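Local coordinates for odorant binding protein OBP69a (Ceratitis capitata, PDB 6HHE) that probably binds small volatile odorants and pheromone components as a secreted, all-helical carrier of the PBP/GOBP family of insect olfaction, at residues Asp61-Leu66 / Cys88-Gly93; Val81-Thr86 / Ile108-Val113. One frame throughout, in Å; residues are numbered along the deposited sequence.

Interaction 1. Residues Asp61-Leu66 / Cys88-Gly93; sequences DNIVHL and CGTQSG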
# COMPACT_ATOMS: atom_id res chain seq x y z
N ASP A 61 2.25 12.43 10.54
CA ASP A 61 1.08 12.32 11.40
C ASP A 61 0.21 11.12 11.04
O ASP A 61 -0.94 11.04 11.50
CB ASP A 61 0.25 13.60 11.34
CG ASP A 61 0.95 14.79 11.95
OD1 ASP A 61 1.72 15.46 11.23
OD2 ASP A 61 0.73 15.04 13.15
N ASN A 62 0.72 10.22 10.21
CA ASN A 62 -0.02 9.03 9.77
C ASN A 62 -1.30 9.40 9.01
O ASN A 62 -2.32 8.73 9.13
CB ASN A 62 -0.36 8.12 10.94
CG ASN A 62 0.85 7.65 11.67
OD1 ASN A 62 1.92 7.48 11.08
ND2 ASN A 62 0.71 7.44 12.97
N ILE A 63 -1.25 10.47 8.23
CA ILE A 63 -2.36 10.84 7.35
C ILE A 63 -1.96 10.52 5.92
O ILE A 63 -0.83 10.81 5.49
CB ILE A 63 -2.76 12.31 7.50
CG1 ILE A 63 -3.54 12.49 8.80
CG2 ILE A 63 -3.65 12.73 6.36
CD1 ILE A 63 -2.78 13.21 9.85
N VAL A 64 -2.86 9.88 5.19
CA VAL A 64 -2.58 9.43 3.84
C VAL A 64 -2.95 10.52 2.84
O VAL A 64 -4.03 11.11 2.94
CB VAL A 64 -3.34 8.14 3.56
CG1 VAL A 64 -3.12 7.66 2.14
CG2 VAL A 64 -2.92 7.08 4.61
N HIS A 65 -2.10 10.73 1.85
CA HIS A 65 -2.32 11.75 0.81
C HIS A 65 -2.19 11.11 -0.56
O HIS A 65 -1.32 11.45 -1.34
CB HIS A 65 -1.34 12.89 0.97
CG HIS A 65 -1.32 13.48 2.34
ND1 HIS A 65 -2.35 14.25 2.83
CD2 HIS A 65 -0.40 13.39 3.33
CE1 HIS A 65 -2.07 14.63 4.06
NE2 HIS A 65 -0.89 14.12 4.39
N LEU A 66 -3.08 10.16 -0.85
CA LEU A 66 -3.04 9.51 -2.15
C LEU A 66 -3.30 10.51 -3.27
O LEU A 66 -2.86 10.31 -4.41
CB LEU A 66 -4.06 8.38 -2.14
CG LEU A 66 -3.90 7.38 -3.27
CD1 LEU A 66 -2.72 6.48 -2.98
CD2 LEU A 66 -5.13 6.53 -3.38
N CYS A 88 -11.65 5.99 0.51
CA CYS A 88 -10.88 5.39 1.59
C CYS A 88 -10.20 6.42 2.47
O CYS A 88 -10.10 6.18 3.68
CB CYS A 88 -9.83 4.43 1.03
SG CYS A 88 -10.63 3.05 0.22
N GLY A 89 -9.73 7.52 1.90
CA GLY A 89 -9.05 8.53 2.70
C GLY A 89 -8.00 7.91 3.59
O GLY A 89 -7.18 7.10 3.14
N THR A 90 -7.97 8.33 4.85
CA THR A 90 -7.11 7.72 5.85
C THR A 90 -7.98 6.85 6.75
O THR A 90 -8.96 7.32 7.33
CB THR A 90 -6.39 8.79 6.68
OG1 THR A 90 -5.65 9.64 5.83
CG2 THR A 90 -5.44 8.11 7.66
N GLN A 91 -7.67 5.55 6.81
CA GLN A 91 -8.32 4.65 7.75
C GLN A 91 -7.38 4.53 8.94
O GLN A 91 -6.42 3.75 8.91
CB GLN A 91 -8.61 3.29 7.13
CG GLN A 91 -9.59 3.31 5.94
CD GLN A 91 -10.98 3.70 6.36
OE1 GLN A 91 -11.53 3.12 7.28
NE2 GLN A 91 -11.56 4.68 5.67
N SER A 92 -7.64 5.31 9.99
CA SER A 92 -6.66 5.48 11.05
C SER A 92 -6.62 4.29 12.00
O SER A 92 -7.66 3.81 12.46
CB SER A 92 -6.95 6.74 11.86
OG SER A 92 -6.72 7.90 11.08
N GLY A 93 -5.41 3.84 12.31
CA GLY A 93 -5.19 2.87 13.35
C GLY A 93 -4.29 3.47 14.41
O GLY A 93 -4.02 4.67 14.39
O HOH W 1 -4.12 8.24 11.15
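The hydroxyl of Thr90 accepts the backbone N-H of Val64 (Val64 N to Thr90 OG1 2.9 Å, 161° at the hydrogen), joining two loops of the helical, disulfide-linked PBP/GOBP fold: the one that follows helix 42-55 and the one that leads from helix 78-88 into helix 96-110. With chi1 at -57°, Thr90 lays OG1 beside its own backbone N and turns CG2 anti to it. This rotation leaves the methyl facing the carbonyl oxygen of Asn62, with Thr90 CG2 3.5 Å from Asn62 O, while OG1 also touches CB of Val64 and lies 3.7 Å from CG2 of Ile63, whose side chain runs roughly perpendicular to that of Thr90. Val64, buried, puts its CB 4.0 Å from Gly89 O and packs on Tyr107 of helix 96-110 as well. The other end of the contact is wetter: a water donates to Asn62 O and reaches Ser92 OG, bridging the two loops where they stand farther apart.

Behind this first shell, Asp59 OD1 accepts from the backbone N of Ile63 in the first loop, and Thr103 OG1 accepts from that of Gln91 in the second. Gly89, with positive phi, turns the chain out of helix 78-88. The side chain of Gln91 folds back over this turn, and its NE2 gives Cys88 O a nearly straight bond of 2.9 Å, the acceptor lying close to the amide plane.

Interaction 2. Residues Val81-Thr86 / Ile108-Val113; sequences VEELHT and IKTNPV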
# COMPACT_ATOMS: atom_id res chain seq x y z
N VAL A 81 -7.25 6.86 -9.04
CA VAL A 81 -6.71 7.47 -7.83
C VAL A 81 -7.76 8.27 -7.10
O VAL A 81 -7.88 8.18 -5.87
CB VAL A 81 -5.50 8.32 -8.18
CG1 VAL A 81 -5.07 9.14 -6.98
CG2 VAL A 81 -4.38 7.48 -8.72
N GLU A 82 -8.55 9.07 -7.83
CA GLU A 82 -9.59 9.85 -7.16
C GLU A 82 -10.55 8.96 -6.41
O GLU A 82 -10.94 9.29 -5.29
CB GLU A 82 -10.35 10.69 -8.17
CG GLU A 82 -9.55 11.72 -8.78
CD GLU A 82 -10.39 12.70 -9.50
OE1 GLU A 82 -11.59 12.48 -9.75
OE2 GLU A 82 -9.81 13.72 -9.79
N GLU A 83 -10.94 7.83 -7.00
CA GLU A 83 -11.91 6.98 -6.33
C GLU A 83 -11.33 6.38 -5.06
O GLU A 83 -12.02 6.32 -4.02
CB GLU A 83 -12.42 5.91 -7.29
CG GLU A 83 -13.33 4.93 -6.59
CD GLU A 83 -13.73 3.73 -7.40
OE1 GLU A 83 -12.89 3.07 -7.99
OE2 GLU A 83 -14.96 3.42 -7.41
N LEU A 84 -10.07 5.93 -5.09
CA LEU A 84 -9.46 5.37 -3.89
C LEU A 84 -9.30 6.41 -2.80
O LEU A 84 -9.61 6.16 -1.62
CB LEU A 84 -8.11 4.75 -4.22
CG LEU A 84 -8.16 3.51 -5.11
CD1 LEU A 84 -6.79 3.17 -5.61
CD2 LEU A 84 -8.70 2.33 -4.31
N HIS A 85 -8.90 7.62 -3.18
CA HIS A 85 -8.72 8.69 -2.22
C HIS A 85 -10.05 9.10 -1.59
O HIS A 85 -10.15 9.21 -0.36
CB HIS A 85 -8.10 9.89 -2.95
CG HIS A 85 -8.08 11.11 -2.11
ND1 HIS A 85 -7.22 11.25 -1.04
CD2 HIS A 85 -8.90 12.18 -2.09
CE1 HIS A 85 -7.48 12.39 -0.43
NE2 HIS A 85 -8.49 12.98 -1.04
N THR A 86 -11.08 9.27 -2.41
CA THR A 86 -12.34 9.76 -1.84
C THR A 86 -13.05 8.67 -1.06
O THR A 86 -13.68 8.96 -0.03
CB THR A 86 -13.25 10.32 -2.95
OG1 THR A 86 -13.62 9.29 -3.86
CG2 THR A 86 -12.59 11.45 -3.68
N ILE A 108 -8.25 -2.37 -1.29
CA ILE A 108 -8.46 -3.68 -1.90
C ILE A 108 -9.94 -3.93 -2.12
O ILE A 108 -10.34 -4.48 -3.17
CB ILE A 108 -7.83 -4.72 -0.98
CG1 ILE A 108 -6.30 -4.71 -1.10
CG2 ILE A 108 -8.39 -6.15 -1.31
CD1 ILE A 108 -5.58 -5.43 0.06
N LYS A 109 -10.77 -3.49 -1.16
CA LYS A 109 -12.23 -3.61 -1.32
C LYS A 109 -12.74 -2.70 -2.43
O LYS A 109 -13.68 -3.08 -3.17
CB LYS A 109 -12.96 -3.25 -0.02
CG LYS A 109 -12.84 -4.29 1.07
CD LYS A 109 -13.65 -3.91 2.30
CE LYS A 109 -13.44 -4.92 3.42
NZ LYS A 109 -11.99 -5.03 3.76
N THR A 110 -12.11 -1.53 -2.63
CA THR A 110 -12.59 -0.51 -3.55
C THR A 110 -12.19 -0.78 -4.99
O THR A 110 -13.02 -0.64 -5.90
CB THR A 110 -12.08 0.85 -3.10
OG1 THR A 110 -12.60 1.06 -1.77
CG2 THR A 110 -12.53 1.99 -4.02
N ASN A 111 -10.94 -1.18 -5.22
CA ASN A 111 -10.47 -1.49 -6.56
C ASN A 111 -9.60 -2.74 -6.53
O ASN A 111 -8.36 -2.66 -6.53
CB ASN A 111 -9.69 -0.31 -7.17
CG ASN A 111 -9.61 -0.43 -8.66
OD1 ASN A 111 -9.51 -1.54 -9.21
ND2 ASN A 111 -9.62 0.72 -9.34
N PRO A 112 -10.21 -3.91 -6.50
CA PRO A 112 -9.42 -5.13 -6.41
C PRO A 112 -8.53 -5.38 -7.60
O PRO A 112 -7.48 -6.00 -7.45
CB PRO A 112 -10.48 -6.24 -6.25
CG PRO A 112 -11.74 -5.65 -6.64
CD PRO A 112 -11.65 -4.14 -6.36
N VAL A 113 -8.94 -4.97 -8.81
CA VAL A 113 -8.10 -5.19 -9.97
C VAL A 113 -6.78 -4.49 -9.78
O VAL A 113 -5.71 -5.09 -9.90
CB VAL A 113 -8.80 -4.70 -11.24
CG1 VAL A 113 -7.84 -4.62 -12.41
CG2 VAL A 113 -9.93 -5.74 -11.59
O HOH W 2 -10.24 3.12 -7.98
O HOH W 3 -13.14 0.32 -8.41
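Leu84 and Thr110 pack carbon on carbon, with Leu84 CD2 3.9 Å from Thr110 CG2 and just as near to its CB. The two side chains lie antiparallel alongside one another, and Leu84 CD2 also lies 4.0 Å from Asn111 CB. Chi1 of -60° sets the Thr110 methyl anti to the backbone N, where it faces helix 78-88; its hydroxyl turns back to Cys106 O in its own helix. Leu84 is buried, and it also packs against Leu66 from the loop before helix 69-72.

The carbon packing continues onto the exposed Glu83, whose extended chain runs alongside Thr110 with CG 4.0 Å from Thr110 CG2. Beyond it, at the carboxylate, water takes over: Glu83 OE1 stays 4.2 Å from Asn111 ND2. One water fills in by donating to Glu83 OE1 (2.7 Å) and accepting from Asn111 ND2; a second donates to both Glu83 OE1 and Thr110 O. Two water donors therefore hold one carboxylate oxygen.

The amide of Asn111 serves both a helix cap and the pocket: OD1 accepts from the N of Ile114, and ND2, besides its water, hydrogen-bonds to a bound 2-(2-methoxyethoxy)ethanol, probably from the crystallisation liquor. Asn111 is thus the N-cap at the break between helices 96-110 and 112-121, and it lines with Glu83, Ile80 and Ile114 the pocket that holds this molecule.

How the interactions relate
From the N terminus, the chain leaves helix 42-55, runs through 61-66, and after helix 69-72 enters helix 78-88, which carries 81-86. Its return at 88-93 closes the first loop in interaction 1; helix 96-110 then brings 108-113 back to 81-86 and closes the second. The two loops cross rather than nest, since each begins or ends inside the other. Interaction 1 ties two connecting loops, interaction 2 a helix to a helix-helix junction. Their centres lie 14 Å apart, yet they touch: Leu66 CD2 packs 3.6 Å from Leu84 CB, and Cys88, disulfide-bonded to Cys106, sets its SG 3.4 Å from Thr110 OG1.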